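Local coordinates for protein transcriptional activator, putative (Pyrococcus furiosus, PDB 1RTW) that is named a putative transcriptional activator but belongs to the TENA/THI-4/PQQC family of all-helical proteins, its exact role not being established, at residues F22-A27 / A135-V139; F68-S72 / Y164-I168; D99-Y105 / I200-I204; S117-T123 / E183-A187. One frame throughout, in Å; residues are numbered along the deposited sequence.

Contact 1: F22-A27 / A135-V139; sequences FLIEMA and AWKWV
Leu23 of helix 21-28 reaches across to Ala135, Trp138 and Val139 on helix 118-142, and its side chain can be followed atom by atom. CB already has two neighbours, Val139 CG2 on one hand and the six-membered part of Trp138, through CE3, on the other. A chi1 of -55°, with CG beside the backbone N, turns the branch toward helix 118-142. There CD1 runs up against Ala135 CB at 3.6 Å, while CD2 lies 3.7 Å from Val139 CG2, the two side chains crossing at about a right angle. The backbone carbonyl of the same residue points Leu23 O at the rim of the Trp138 indole, 3.5 Å from CZ3 and near the ring plane. Ala27 CB packs 3.8 Å from Trp138 CZ3. Further over, the selenomethionine at Met26 bends at chi2 and chi3, which carries its CE methyl to the edge of the Trp136 ring, 3.9 Å from CZ3. The local axes come within 9.6 Å; the helices run the same general way, 34° apart, and pack without polar pairing. Helix 150-157 closes over one side, Ile153 touching Met26, Trp136 and Val139, while Trp202 and Tyr206 cover Leu23 and Phe22 respectively.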
loop_
_atom_site.group_PDB
_atom_site.type_symbol
_atom_site.label_atom_id
_atom_site.label_comp_id
_atom_site.label_asym_id
_atom_site.label_seq_id
_atom_site.Cartn_x
_atom_site.Cartn_y
_atom_site.Cartn_z
ATOM N N PHE B 22 -15.949 -22.405 23.350
ATOM C CA PHE B 22 -16.305 -22.937 22.040
ATOM C C PHE B 22 -15.642 -24.278 21.739
ATOM O O PHE B 22 -16.268 -25.161 21.148
ATOM C CB PHE B 22 -15.957 -21.920 20.949
ATOM C CG PHE B 22 -16.445 -22.301 19.578
ATOM C CD1 PHE B 22 -15.629 -23.011 18.705
ATOM C CD2 PHE B 22 -17.714 -21.913 19.149
ATOM C CE1 PHE B 22 -16.066 -23.329 17.424
ATOM C CE2 PHE B 22 -18.165 -22.224 17.865
ATOM C CZ PHE B 22 -17.337 -22.934 17.001
ATOM N N LEU B 23 -14.380 -24.423 22.138
ATOM C CA LEU B 23 -13.632 -25.654 21.902
ATOM C C LEU B 23 -14.106 -26.808 22.779
ATOM O O LEU B 23 -14.084 -27.960 22.350
ATOM C CB LEU B 23 -12.130 -25.416 22.084
ATOM C CG LEU B 23 -11.520 -24.286 21.236
ATOM C CD1 LEU B 23 -10.027 -24.215 21.463
ATOM C CD2 LEU B 23 -11.808 -24.485 19.758
ATOM N N ILE B 24 -14.530 -26.499 24.002
ATOM C CA ILE B 24 -15.031 -27.516 24.923
ATOM C C ILE B 24 -16.312 -28.106 24.352
ATOM O O ILE B 24 -16.532 -29.318 24.407
ATOM C CB ILE B 24 -15.381 -26.918 26.301
ATOM C CG1 ILE B 24 -14.127 -26.391 26.990
ATOM C CG2 ILE B 24 -16.076 -27.961 27.171
ATOM C CD1 ILE B 24 -14.421 -25.626 28.271
ATOM N N GLU B 25 -17.145 -27.239 23.791
ATOM C CA GLU B 25 -18.411 -27.673 23.235
ATOM C C GLU B 25 -18.233 -28.460 21.954
ATOM O O GLU B 25 -18.991 -29.389 21.688
ATOM C CB GLU B 25 -19.346 -26.483 23.054
ATOM C CG GLU B 25 -19.659 -25.796 24.374
ATOM C CD GLU B 25 -20.689 -24.693 24.260
ATOM O OE1 GLU B 25 -21.132 -24.365 23.142
ATOM O OE2 GLU B 25 -21.056 -24.155 25.318
HETATM N N MSE B 26 -17.225 -28.097 21.167
HETATM C CA MSE B 26 -16.927 -28.819 19.935
HETATM C C MSE B 26 -16.480 -30.234 20.322
HETATM O O MSE B 26 -16.924 -31.222 19.729
HETATM C CB MSE B 26 -15.791 -28.134 19.168
HETATM C CG MSE B 26 -16.167 -26.852 18.444
HETATM SE SE MSE B 26 -17.138 -27.125 16.791
HETATM C CE MSE B 26 -16.149 -28.610 16.096
ATOM N N ALA B 27 -15.636 -30.305 21.352
ATOM C CA ALA B 27 -15.076 -31.560 21.856
ATOM C C ALA B 27 -16.085 -32.487 22.524
ATOM O O ALA B 27 -15.973 -33.706 22.407
ATOM C CB ALA B 27 -13.912 -31.281 22.807
ATOM N N ALA B 135 -5.456 -24.779 18.913
ATOM C CA ALA B 135 -6.865 -24.869 19.301
ATOM C C ALA B 135 -7.554 -26.101 18.745
ATOM O O ALA B 135 -8.204 -26.842 19.478
ATOM C CB ALA B 135 -7.609 -23.621 18.871
ATOM N N TRP B 136 -7.403 -26.317 17.445
ATOM C CA TRP B 136 -8.018 -27.457 16.798
ATOM C C TRP B 136 -7.311 -28.759 17.163
ATOM O O TRP B 136 -7.906 -29.832 17.104
ATOM C CB TRP B 136 -8.099 -27.223 15.291
ATOM C CG TRP B 136 -9.040 -26.097 14.991
ATOM C CD1 TRP B 136 -8.708 -24.797 14.712
ATOM C CD2 TRP B 136 -10.469 -26.140 15.047
ATOM N NE1 TRP B 136 -9.839 -24.034 14.601
ATOM C CE2 TRP B 136 -10.929 -24.826 14.799
ATOM C CE3 TRP B 136 -11.399 -27.156 15.281
ATOM C CZ2 TRP B 136 -12.291 -24.507 14.791
ATOM C CZ3 TRP B 136 -12.751 -26.833 15.273
ATOM C CH2 TRP B 136 -13.182 -25.520 15.023
ATOM N N LYS B 137 -6.056 -28.656 17.587
ATOM C CA LYS B 137 -5.307 -29.835 18.003
ATOM C C LYS B 137 -5.900 -30.248 19.353
ATOM O O LYS B 137 -6.120 -31.433 19.609
ATOM C CB LYS B 137 -3.818 -29.509 18.142
ATOM C CG LYS B 137 -2.907 -30.722 18.054
ATOM C CD LYS B 137 -1.456 -30.327 17.803
ATOM C CE LYS B 137 -0.891 -29.467 18.927
ATOM N NZ LYS B 137 0.521 -29.069 18.667
ATOM N N TRP B 138 -6.205 -29.252 20.186
ATOM C CA TRP B 138 -6.805 -29.502 21.486
ATOM C C TRP B 138 -8.137 -30.208 21.279
ATOM O O TRP B 138 -8.453 -31.173 21.972
ATOM C CB TRP B 138 -7.046 -28.197 22.243
ATOM C CG TRP B 138 -7.542 -28.424 23.655
ATOM C CD1 TRP B 138 -6.782 -28.503 24.783
ATOM C CD2 TRP B 138 -8.897 -28.648 24.071
ATOM N NE1 TRP B 138 -7.573 -28.770 25.875
ATOM C CE2 TRP B 138 -8.872 -28.864 25.466
ATOM C CE3 TRP B 138 -10.124 -28.693 23.400
ATOM C CZ2 TRP B 138 -10.038 -29.116 26.207
ATOM C CZ3 TRP B 138 -11.282 -28.946 24.138
ATOM C CH2 TRP B 138 -11.226 -29.157 25.529
ATOM N N VAL B 139 -8.919 -29.709 20.328
ATOM C CA VAL B 139 -10.213 -30.295 20.028
ATOM C C VAL B 139 -10.093 -31.752 19.581
ATOM O O VAL B 139 -10.834 -32.606 20.058
ATOM C CB VAL B 139 -10.970 -29.468 18.972
ATOM C CG1 VAL B 139 -12.221 -30.195 18.532
ATOM C CG2 VAL B 139 -11.350 -28.116 19.550
#

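Contact 2: F68-S72 / Y164-I168; sequences FFAES and YVKRI
Glu71 and Arg167 form a salt bridge between helix 66-89 and helix 159-176, and one carboxylate oxygen does all the work. Arg167 NH1 donates to Glu71 OE2 at 3.0 Å with an N-H...O angle of 163°, OE2 lying almost in the guanidinium plane; NH2 adds a weak second bond to the same oxygen at 3.4 Å. A water links NH1 weakly to Ser72 OG. That hydroxyl is already committed within its own helix: Ser72 OG donates to Phe68 O at 2.8 Å from above the carbonyl plane, and the same oxygen also accepts from Ser72 N. These are two nearly antiparallel helices of the all-helical TENA/THI-4/PQQC fold, 155° apart in direction; their local axes come no closer than 12.4 Å, and long side chains span the distance. Arg167 is extended from CG to NE, sliding past Phe68 in the opposite direction. The edge of the Phe68 ring at CD1 lies over one guanidinium face, 3.6 Å from Arg167 NE, with the planes 83° apart. Phe68 CZ meets Ile168 CG1 at 3.7 Å, both residues being buried. Tyr164 sets its ring carbon CE1 3.5 Å from Ser72 OG, whereas its own hydroxyl is hydrogen-bonded to Glu129 on helix 118-142. Tyr74 of the second subunit packs on Glu71.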
loop_
_atom_site.group_PDB
_atom_site.type_symbol
_atom_site.label_atom_id
_atom_site.label_comp_id
_atom_site.label_asym_id
_atom_site.label_seq_id
_atom_site.Cartn_x
_atom_site.Cartn_y
_atom_site.Cartn_z
ATOM N N PHE B 68 7.169 -20.075 -1.343
ATOM C CA PHE B 68 6.457 -20.410 -0.115
ATOM C C PHE B 68 5.105 -19.703 -0.078
ATOM O O PHE B 68 4.075 -20.321 0.198
ATOM C CB PHE B 68 7.301 -20.024 1.112
ATOM C CG PHE B 68 6.500 -19.842 2.374
ATOM C CD1 PHE B 68 6.064 -20.941 3.104
ATOM C CD2 PHE B 68 6.159 -18.567 2.815
ATOM C CE1 PHE B 68 5.299 -20.778 4.250
ATOM C CE2 PHE B 68 5.392 -18.397 3.962
ATOM C CZ PHE B 68 4.963 -19.507 4.678
ATOM N N PHE B 69 5.115 -18.406 -0.358
ATOM C CA PHE B 69 3.887 -17.629 -0.357
ATOM C C PHE B 69 2.928 -18.075 -1.438
ATOM O O PHE B 69 1.720 -18.092 -1.216
ATOM C CB PHE B 69 4.186 -16.137 -0.475
ATOM C CG PHE B 69 4.418 -15.460 0.855
ATOM C CD1 PHE B 69 3.348 -15.169 1.694
ATOM C CD2 PHE B 69 5.693 -15.107 1.261
ATOM C CE1 PHE B 69 3.545 -14.528 2.916
ATOM C CE2 PHE B 69 5.902 -14.467 2.485
ATOM C CZ PHE B 69 4.827 -14.175 3.313
ATOM N N ALA B 70 3.458 -18.455 -2.601
ATOM C CA ALA B 70 2.603 -18.919 -3.696
ATOM C C ALA B 70 1.868 -20.200 -3.313
ATOM O O ALA B 70 0.655 -20.315 -3.525
ATOM C CB ALA B 70 3.410 -19.141 -4.947
ATOM N N GLU B 71 2.608 -21.124 -2.703
ATOM C CA GLU B 71 2.089 -22.412 -2.261
ATOM C C GLU B 71 1.149 -22.274 -1.076
ATOM O O GLU B 71 0.109 -22.933 -1.031
ATOM C CB GLU B 71 3.246 -23.345 -1.878
ATOM C CG GLU B 71 4.117 -23.801 -3.051
ATOM C CD GLU B 71 5.557 -24.109 -2.653
ATOM O OE1 GLU B 71 6.434 -24.045 -3.546
ATOM O OE2 GLU B 71 5.824 -24.401 -1.462
ATOM N N SER B 72 1.520 -21.426 -0.119
ATOM C CA SER B 72 0.714 -21.214 1.079
ATOM C C SER B 72 -0.621 -20.572 0.760
ATOM O O SER B 72 -1.659 -21.018 1.256
ATOM C CB SER B 72 1.463 -20.366 2.099
ATOM O OG SER B 72 2.637 -21.018 2.503
ATOM N N TYR B 164 3.016 -26.899 7.804
ATOM C CA TYR B 164 2.897 -25.549 7.282
ATOM C C TYR B 164 3.242 -24.562 8.408
ATOM O O TYR B 164 3.975 -23.595 8.195
ATOM C CB TYR B 164 1.470 -25.347 6.756
ATOM C CG TYR B 164 1.032 -23.908 6.599
ATOM C CD1 TYR B 164 1.736 -23.028 5.778
ATOM C CD2 TYR B 164 -0.090 -23.427 7.281
ATOM C CE1 TYR B 164 1.341 -21.711 5.640
ATOM C CE2 TYR B 164 -0.500 -22.107 7.150
ATOM C CZ TYR B 164 0.220 -21.254 6.329
ATOM O OH TYR B 164 -0.179 -19.946 6.185
ATOM N N VAL B 165 2.751 -24.843 9.615
ATOM C CA VAL B 165 3.024 -24.002 10.774
ATOM C C VAL B 165 4.511 -24.063 11.113
ATOM O O VAL B 165 5.139 -23.036 11.372
ATOM C CB VAL B 165 2.197 -24.451 12.010
ATOM C CG1 VAL B 165 2.671 -23.732 13.261
ATOM C CG2 VAL B 165 0.727 -24.164 11.781
ATOM N N LYS B 166 5.067 -25.271 11.085
ATOM C CA LYS B 166 6.481 -25.479 11.380
ATOM C C LYS B 166 7.345 -24.734 10.364
ATOM O O LYS B 166 8.387 -24.168 10.713
ATOM C CB LYS B 166 6.811 -26.974 11.354
ATOM C CG LYS B 166 8.224 -27.319 11.814
ATOM C CD LYS B 166 8.436 -27.032 13.300
ATOM C CE LYS B 166 7.573 -27.931 14.181
ATOM N NZ LYS B 166 7.858 -29.380 13.963
ATOM N N ARG B 167 6.882 -24.712 9.117
ATOM C CA ARG B 167 7.587 -24.044 8.033
ATOM C C ARG B 167 7.604 -22.528 8.252
ATOM O O ARG B 167 8.619 -21.878 7.992
ATOM C CB ARG B 167 6.950 -24.396 6.688
ATOM C CG ARG B 167 7.791 -24.026 5.483
ATOM C CD ARG B 167 7.113 -24.428 4.172
ATOM N NE ARG B 167 7.923 -24.051 3.008
ATOM C CZ ARG B 167 7.484 -24.013 1.749
ATOM N NH1 ARG B 167 6.225 -24.330 1.461
ATOM N NH2 ARG B 167 8.307 -23.651 0.770
ATOM N N ILE B 168 6.495 -21.977 8.755
ATOM C CA ILE B 168 6.399 -20.541 9.029
ATOM C C ILE B 168 7.325 -20.201 10.197
ATOM O O ILE B 168 8.039 -19.192 10.177
ATOM C CB ILE B 168 4.939 -20.120 9.385
ATOM C CG1 ILE B 168 4.041 -20.213 8.146
ATOM C CG2 ILE B 168 4.903 -18.698 9.907
ATOM C CD1 ILE B 168 2.570 -20.151 8.461
HETATM O O HOH W 1 3.345 -24.268 2.352
#

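Contact 3: D99-Y105 / I200-I204; sequences DWRAKSY and IFWDI
The Tyr105 ring is met at its edge, near its plane, by Phe201 CD2, 3.8 Å from Tyr105 CD2. Phe201 CE2 approaches Ala102 CB at 3.6 Å, and the CD1 methyl of Ile204 lies over the centre of one Phe201 face. Over one face of the Arg101 guanidinium, toward the rim, sits the backbone N of Ile204; at the edge lie the Asp99 carboxylate and a water. Arg101 CG rests 3.6 Å from Ile200 CG2, and Arg101 CB 3.9 Å from Ile204 CD1. Bends at chi2 (103°) and chi3 then bring Arg101 NH1 round to Asp99 OD1, a 3.0 Å salt bridge. Asp99 is the N-cap of helix 100-115, whose start packs against residues 200-204, in the last part of helix 181-201 and just after it; Asn42 of helix 33-60 touches Ala102, Phe201 and Ile204. Asp203 OD2 bonds His20. The Arg101 stem thus packs across, while its charge is paired within its own segment by Asp99 and linked to Asp203 OD1 through water, weakly on the aspartate side.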
loop_
_atom_site.group_PDB
_atom_site.type_symbol
_atom_site.label_atom_id
_atom_site.label_comp_id
_atom_site.label_asym_id
_atom_site.label_seq_id
_atom_site.Cartn_x
_atom_site.Cartn_y
_atom_site.Cartn_z
ATOM N N ASP B 99 -19.719 -9.774 12.341
ATOM C CA ASP B 99 -19.498 -9.279 13.692
ATOM C C ASP B 99 -18.387 -8.210 13.771
ATOM O O ASP B 99 -17.344 -8.330 13.123
ATOM C CB ASP B 99 -19.145 -10.446 14.614
ATOM C CG ASP B 99 -19.093 -10.034 16.062
ATOM O OD1 ASP B 99 -20.054 -10.325 16.805
ATOM O OD2 ASP B 99 -18.099 -9.400 16.450
ATOM N N TRP B 100 -18.592 -7.220 14.639
ATOM C CA TRP B 100 -17.636 -6.125 14.830
ATOM C C TRP B 100 -16.232 -6.584 15.238
ATOM O O TRP B 100 -15.239 -6.004 14.800
ATOM C CB TRP B 100 -18.180 -5.081 15.824
ATOM C CG TRP B 100 -18.269 -5.540 17.260
ATOM C CD1 TRP B 100 -17.317 -5.389 18.232
ATOM C CD2 TRP B 100 -19.379 -6.199 17.887
ATOM N NE1 TRP B 100 -17.764 -5.914 19.421
ATOM C CE2 TRP B 100 -19.025 -6.419 19.239
ATOM C CE3 TRP B 100 -20.637 -6.634 17.436
ATOM C CZ2 TRP B 100 -19.890 -7.045 20.150
ATOM C CZ3 TRP B 100 -21.496 -7.256 18.341
ATOM C CH2 TRP B 100 -21.113 -7.460 19.682
ATOM N N ARG B 101 -16.150 -7.624 16.066
ATOM C CA ARG B 101 -14.862 -8.161 16.489
ATOM C C ARG B 101 -14.103 -8.731 15.287
ATOM O O ARG B 101 -12.880 -8.622 15.201
ATOM C CB ARG B 101 -15.034 -9.271 17.536
ATOM C CG ARG B 101 -15.514 -8.821 18.917
ATOM C CD ARG B 101 -16.989 -9.124 19.111
ATOM N NE ARG B 101 -17.248 -9.819 20.363
ATOM C CZ ARG B 101 -18.300 -10.600 20.584
ATOM N NH1 ARG B 101 -19.205 -10.792 19.637
ATOM N NH2 ARG B 101 -18.433 -11.202 21.758
ATOM N N ALA B 102 -14.835 -9.349 14.366
ATOM C CA ALA B 102 -14.217 -9.933 13.182
ATOM C C ALA B 102 -13.625 -8.863 12.268
ATOM O O ALA B 102 -12.468 -8.965 11.864
ATOM C CB ALA B 102 -15.215 -10.802 12.429
ATOM N N LYS B 103 -14.410 -7.832 11.965
ATOM C CA LYS B 103 -13.947 -6.743 11.096
ATOM C C LYS B 103 -12.728 -6.055 11.700
ATOM O O LYS B 103 -11.791 -5.699 10.995
ATOM C CB LYS B 103 -15.052 -5.705 10.879
ATOM C CG LYS B 103 -16.304 -6.257 10.229
ATOM C CD LYS B 103 -17.297 -5.151 9.925
ATOM C CE LYS B 103 -17.778 -4.454 11.196
ATOM N NZ LYS B 103 -18.828 -3.428 10.903
ATOM N N SER B 104 -12.755 -5.892 13.016
ATOM C CA SER B 104 -11.681 -5.263 13.762
ATOM C C SER B 104 -10.380 -6.074 13.672
ATOM O O SER B 104 -9.283 -5.530 13.600
ATOM C CB SER B 104 -12.130 -5.132 15.214
ATOM O OG SER B 104 -11.175 -4.429 15.973
ATOM N N TYR B 105 -10.506 -7.388 13.679
ATOM C CA TYR B 105 -9.345 -8.259 13.597
ATOM C C TYR B 105 -8.785 -8.171 12.178
ATOM O O TYR B 105 -7.572 -7.991 11.972
ATOM C CB TYR B 105 -9.781 -9.684 13.946
ATOM C CG TYR B 105 -8.670 -10.696 14.075
ATOM C CD1 TYR B 105 -7.345 -10.354 13.810
ATOM C CD2 TYR B 105 -8.955 -12.023 14.443
ATOM C CE1 TYR B 105 -6.333 -11.293 13.900
ATOM C CE2 TYR B 105 -7.949 -12.970 14.537
ATOM C CZ TYR B 105 -6.642 -12.594 14.258
ATOM O OH TYR B 105 -5.632 -13.511 14.294
ATOM N N ILE B 200 -10.520 -13.365 21.443
ATOM C CA ILE B 200 -11.798 -12.689 21.329
ATOM C C ILE B 200 -12.692 -13.253 20.230
ATOM O O ILE B 200 -13.916 -13.290 20.373
ATOM C CB ILE B 200 -11.558 -11.171 21.088
ATOM C CG1 ILE B 200 -11.007 -10.532 22.365
ATOM C CG2 ILE B 200 -12.836 -10.466 20.651
ATOM C CD1 ILE B 200 -10.514 -9.110 22.162
ATOM N N PHE B 201 -12.085 -13.709 19.141
ATOM C CA PHE B 201 -12.861 -14.235 18.033
ATOM C C PHE B 201 -13.792 -15.375 18.430
ATOM O O PHE B 201 -14.919 -15.457 17.933
ATOM C CB PHE B 201 -11.938 -14.675 16.898
ATOM C CG PHE B 201 -12.581 -14.634 15.553
ATOM C CD1 PHE B 201 -13.316 -15.723 15.083
ATOM C CD2 PHE B 201 -12.444 -13.505 14.741
ATOM C CE1 PHE B 201 -13.904 -15.688 13.820
ATOM C CE2 PHE B 201 -13.022 -13.453 13.476
ATOM C CZ PHE B 201 -13.755 -14.547 13.011
ATOM N N TRP B 202 -13.332 -16.243 19.330
ATOM C CA TRP B 202 -14.148 -17.374 19.761
ATOM C C TRP B 202 -15.477 -16.935 20.374
ATOM O O TRP B 202 -16.481 -17.625 20.224
ATOM C CB TRP B 202 -13.380 -18.259 20.739
ATOM C CG TRP B 202 -12.150 -18.899 20.155
ATOM C CD1 TRP B 202 -10.851 -18.590 20.445
ATOM C CD2 TRP B 202 -12.102 -19.934 19.159
ATOM N NE1 TRP B 202 -10.001 -19.359 19.688
ATOM C CE2 TRP B 202 -10.738 -20.192 18.898
ATOM C CE3 TRP B 202 -13.073 -20.655 18.463
ATOM C CZ2 TRP B 202 -10.327 -21.150 17.963
ATOM C CZ3 TRP B 202 -12.660 -21.605 17.531
ATOM C CH2 TRP B 202 -11.298 -21.844 17.293
ATOM N N ASP B 203 -15.491 -15.772 21.026
ATOM C CA ASP B 203 -16.715 -15.250 21.646
ATOM C C ASP B 203 -17.818 -14.900 20.644
ATOM O O ASP B 203 -19.000 -14.903 20.992
ATOM C CB ASP B 203 -16.414 -14.006 22.495
ATOM C CG ASP B 203 -15.561 -14.314 23.710
ATOM O OD1 ASP B 203 -14.693 -13.479 24.057
ATOM O OD2 ASP B 203 -15.763 -15.386 24.322
ATOM N N ILE B 204 -17.429 -14.596 19.409
ATOM C CA ILE B 204 -18.374 -14.229 18.358
ATOM C C ILE B 204 -19.520 -15.223 18.205
ATOM O O ILE B 204 -20.656 -14.825 17.972
ATOM C CB ILE B 204 -17.651 -14.048 17.001
ATOM C CG1 ILE B 204 -16.764 -12.801 17.042
ATOM C CG2 ILE B 204 -18.653 -13.931 15.876
ATOM C CD1 ILE B 204 -15.869 -12.641 15.820
HETATM O O HOH W 2 -15.586 -10.377 23.190
#

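Contact 4: S117-T123 / E183-A187; sequences SFLEGFT and EKERA
Two acidic side chains face each other here: Glu120 OE1 and Glu183 OE1 stand 4.2 Å apart, with Ser117 OG close to both. Ser117 and Glu120 form a capping box at the start of helix 118-142. Ser117 N donates nearly straight (172°) to the anti lone pair of Glu120 OE1 at 2.8 Å, and Glu120 N returns a bond to Ser117 OG at 3.1 Å. The hydroxyl in turn donates to OE1, which thus has two donors. Glu183 bends at chi2, bringing its OE1 to 3.4 Å from Ser117 OG, while its OE2 is hydrogen-bonded to His179 of the fourth subunit. Beyond the acids, Ala187 fits close to the helix: its CB lies 3.4 Å from Thr123 OG1 and 3.9 Å from Leu119 CG. Thr123 OG1 is satisfied by Leu119 O at 2.7 Å, reached from the opposite face of the carbonyl to Thr123 N. The local axes, 32° apart, approach to 8.7 Å, helped by the small alanine; Phe2 of helix 2-8 covers Thr123 and Ala187. The N-H and hydroxyl of Ser117, both donating to Glu120 OE1, the helix N-terminus beside them and the histidine bond to Glu183 probably offset the cost of bringing the carboxylates together.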
loop_
_atom_site.group_PDB
_atom_site.type_symbol
_atom_site.label_atom_id
_atom_site.label_comp_id
_atom_site.label_asym_id
_atom_site.label_seq_id
_atom_site.Cartn_x
_atom_site.Cartn_y
_atom_site.Cartn_z
ATOM N N SER B 117 6.349 -3.454 9.221
ATOM C CA SER B 117 7.559 -4.043 8.649
ATOM C C SER B 117 7.199 -5.477 8.226
ATOM O O SER B 117 6.197 -6.024 8.689
ATOM C CB SER B 117 8.641 -4.104 9.719
ATOM O OG SER B 117 8.243 -4.982 10.760
ATOM N N PHE B 118 8.027 -6.094 7.386
ATOM C CA PHE B 118 7.751 -7.461 6.948
ATOM C C PHE B 118 7.737 -8.406 8.154
ATOM O O PHE B 118 6.873 -9.286 8.258
ATOM C CB PHE B 118 8.786 -7.932 5.921
ATOM C CG PHE B 118 8.518 -9.311 5.382
ATOM C CD1 PHE B 118 7.378 -9.565 4.631
ATOM C CD2 PHE B 118 9.398 -10.359 5.628
ATOM C CE1 PHE B 118 7.117 -10.824 4.139
ATOM C CE2 PHE B 118 9.143 -11.631 5.135
ATOM C CZ PHE B 118 8.001 -11.862 4.392
ATOM N N LEU B 119 8.659 -8.156 9.087
ATOM C CA LEU B 119 8.808 -8.936 10.307
ATOM C C LEU B 119 7.518 -8.943 11.127
ATOM O O LEU B 119 7.087 -9.985 11.627
ATOM C CB LEU B 119 9.963 -8.367 11.144
ATOM C CG LEU B 119 10.175 -9.031 12.511
ATOM C CD1 LEU B 119 10.669 -10.470 12.330
ATOM C CD2 LEU B 119 11.149 -8.213 13.363
ATOM N N GLU B 120 6.938 -7.767 11.323
ATOM C CA GLU B 120 5.683 -7.662 12.062
ATOM C C GLU B 120 4.591 -8.455 11.331
ATOM O O GLU B 120 3.816 -9.198 11.943
ATOM C CB GLU B 120 5.259 -6.202 12.159
ATOM C CG GLU B 120 6.150 -5.311 13.040
ATOM C CD GLU B 120 5.686 -3.856 13.034
ATOM O OE1 GLU B 120 5.883 -3.158 12.011
ATOM O OE2 GLU B 120 5.107 -3.410 14.048
ATOM N N GLY B 121 4.558 -8.304 10.010
ATOM C CA GLY B 121 3.573 -8.996 9.212
ATOM C C GLY B 121 3.713 -10.501 9.313
ATOM O O GLY B 121 2.736 -11.208 9.566
ATOM N N PHE B 122 4.933 -10.991 9.127
ATOM C CA PHE B 122 5.190 -12.420 9.198
ATOM C C PHE B 122 4.943 -12.936 10.614
ATOM O O PHE B 122 4.490 -14.063 10.792
ATOM C CB PHE B 122 6.610 -12.750 8.722
ATOM C CG PHE B 122 6.734 -14.128 8.134
ATOM C CD1 PHE B 122 6.364 -14.366 6.821
ATOM C CD2 PHE B 122 7.160 -15.199 8.907
ATOM C CE1 PHE B 122 6.409 -15.650 6.287
ATOM C CE2 PHE B 122 7.209 -16.485 8.379
ATOM C CZ PHE B 122 6.830 -16.712 7.066
ATOM N N THR B 123 5.219 -12.104 11.616
ATOM C CA THR B 123 4.978 -12.491 13.000
ATOM C C THR B 123 3.469 -12.671 13.186
ATOM O O THR B 123 3.026 -13.634 13.827
ATOM C CB THR B 123 5.534 -11.429 14.002
ATOM O OG1 THR B 123 6.960 -11.407 13.921
ATOM C CG2 THR B 123 5.156 -11.760 15.426
ATOM N N GLU B 183 13.125 -3.591 16.504
ATOM C CA GLU B 183 12.229 -4.141 15.506
ATOM C C GLU B 183 11.611 -5.448 15.983
ATOM O O GLU B 183 10.484 -5.779 15.610
ATOM C CB GLU B 183 12.968 -4.310 14.179
ATOM C CG GLU B 183 12.074 -4.250 12.943
ATOM C CD GLU B 183 11.233 -2.973 12.858
ATOM O OE1 GLU B 183 9.988 -3.069 12.947
ATOM O OE2 GLU B 183 11.810 -1.878 12.682
ATOM N N LYS B 184 12.336 -6.183 16.822
ATOM C CA LYS B 184 11.808 -7.426 17.362
ATOM C C LYS B 184 10.667 -7.095 18.312
ATOM O O LYS B 184 9.647 -7.782 18.316
ATOM C CB LYS B 184 12.882 -8.226 18.104
ATOM C CG LYS B 184 13.698 -9.148 17.218
ATOM C CD LYS B 184 14.677 -9.986 18.027
ATOM C CE LYS B 184 15.569 -10.802 17.106
ATOM N NZ LYS B 184 16.479 -11.747 17.815
ATOM N N GLU B 185 10.832 -6.029 19.096
ATOM C CA GLU B 185 9.807 -5.598 20.048
ATOM C C GLU B 185 8.519 -5.197 19.344
ATOM O O GLU B 185 7.427 -5.425 19.862
ATOM C CB GLU B 185 10.305 -4.438 20.917
ATOM C CG GLU B 185 10.879 -4.858 22.270
ATOM C CD GLU B 185 9.857 -5.526 23.191
ATOM O OE1 GLU B 185 8.684 -5.091 23.238
ATOM O OE2 GLU B 185 10.242 -6.484 23.891
ATOM N N ARG B 186 8.657 -4.578 18.175
ATOM C CA ARG B 186 7.504 -4.161 17.380
ATOM C C ARG B 186 6.709 -5.420 17.037
ATOM O O ARG B 186 5.492 -5.463 17.208
ATOM C CB ARG B 186 7.963 -3.467 16.094
ATOM C CG ARG B 186 8.502 -2.054 16.277
ATOM C CD ARG B 186 7.465 -1.013 15.882
ATOM N NE ARG B 186 7.992 0.345 15.983
ATOM C CZ ARG B 186 7.358 1.437 15.560
ATOM N NH1 ARG B 186 6.159 1.345 14.998
ATOM N NH2 ARG B 186 7.926 2.628 15.705
ATOM N N ALA B 187 7.424 -6.452 16.598
ATOM C CA ALA B 187 6.812 -7.724 16.252
ATOM C C ALA B 187 6.230 -8.378 17.494
ATOM O O ALA B 187 5.154 -8.961 17.432
ATOM C CB ALA B 187 7.831 -8.641 15.600
#

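How the contacts relate
Helix 118-142 ties contact 1 to contact 4, whose centres lie about 29 Å apart on opposite sides of the chain's centre. Helix 181-201 likewise serves contacts 3 and 4, whose centres are about 23 Å apart. Contacts 1 and 3 meet directly through Trp202, whose indole packs against Phe22, Leu23, Ala135 and Trp136, with Phe22 CD1 3.5 Å from Trp202 CE3. At the other end Phe122 joins contacts 2 and 4, its CE1 lying 3.7 Å from both Phe68 CE2 and Phe69 CZ. Contacts 2 and 3 do not touch, their nearest atoms being about 12 Å apart. A bound phosphate ion lies about 5 Å from the side chain of Tyr164 in contact 2.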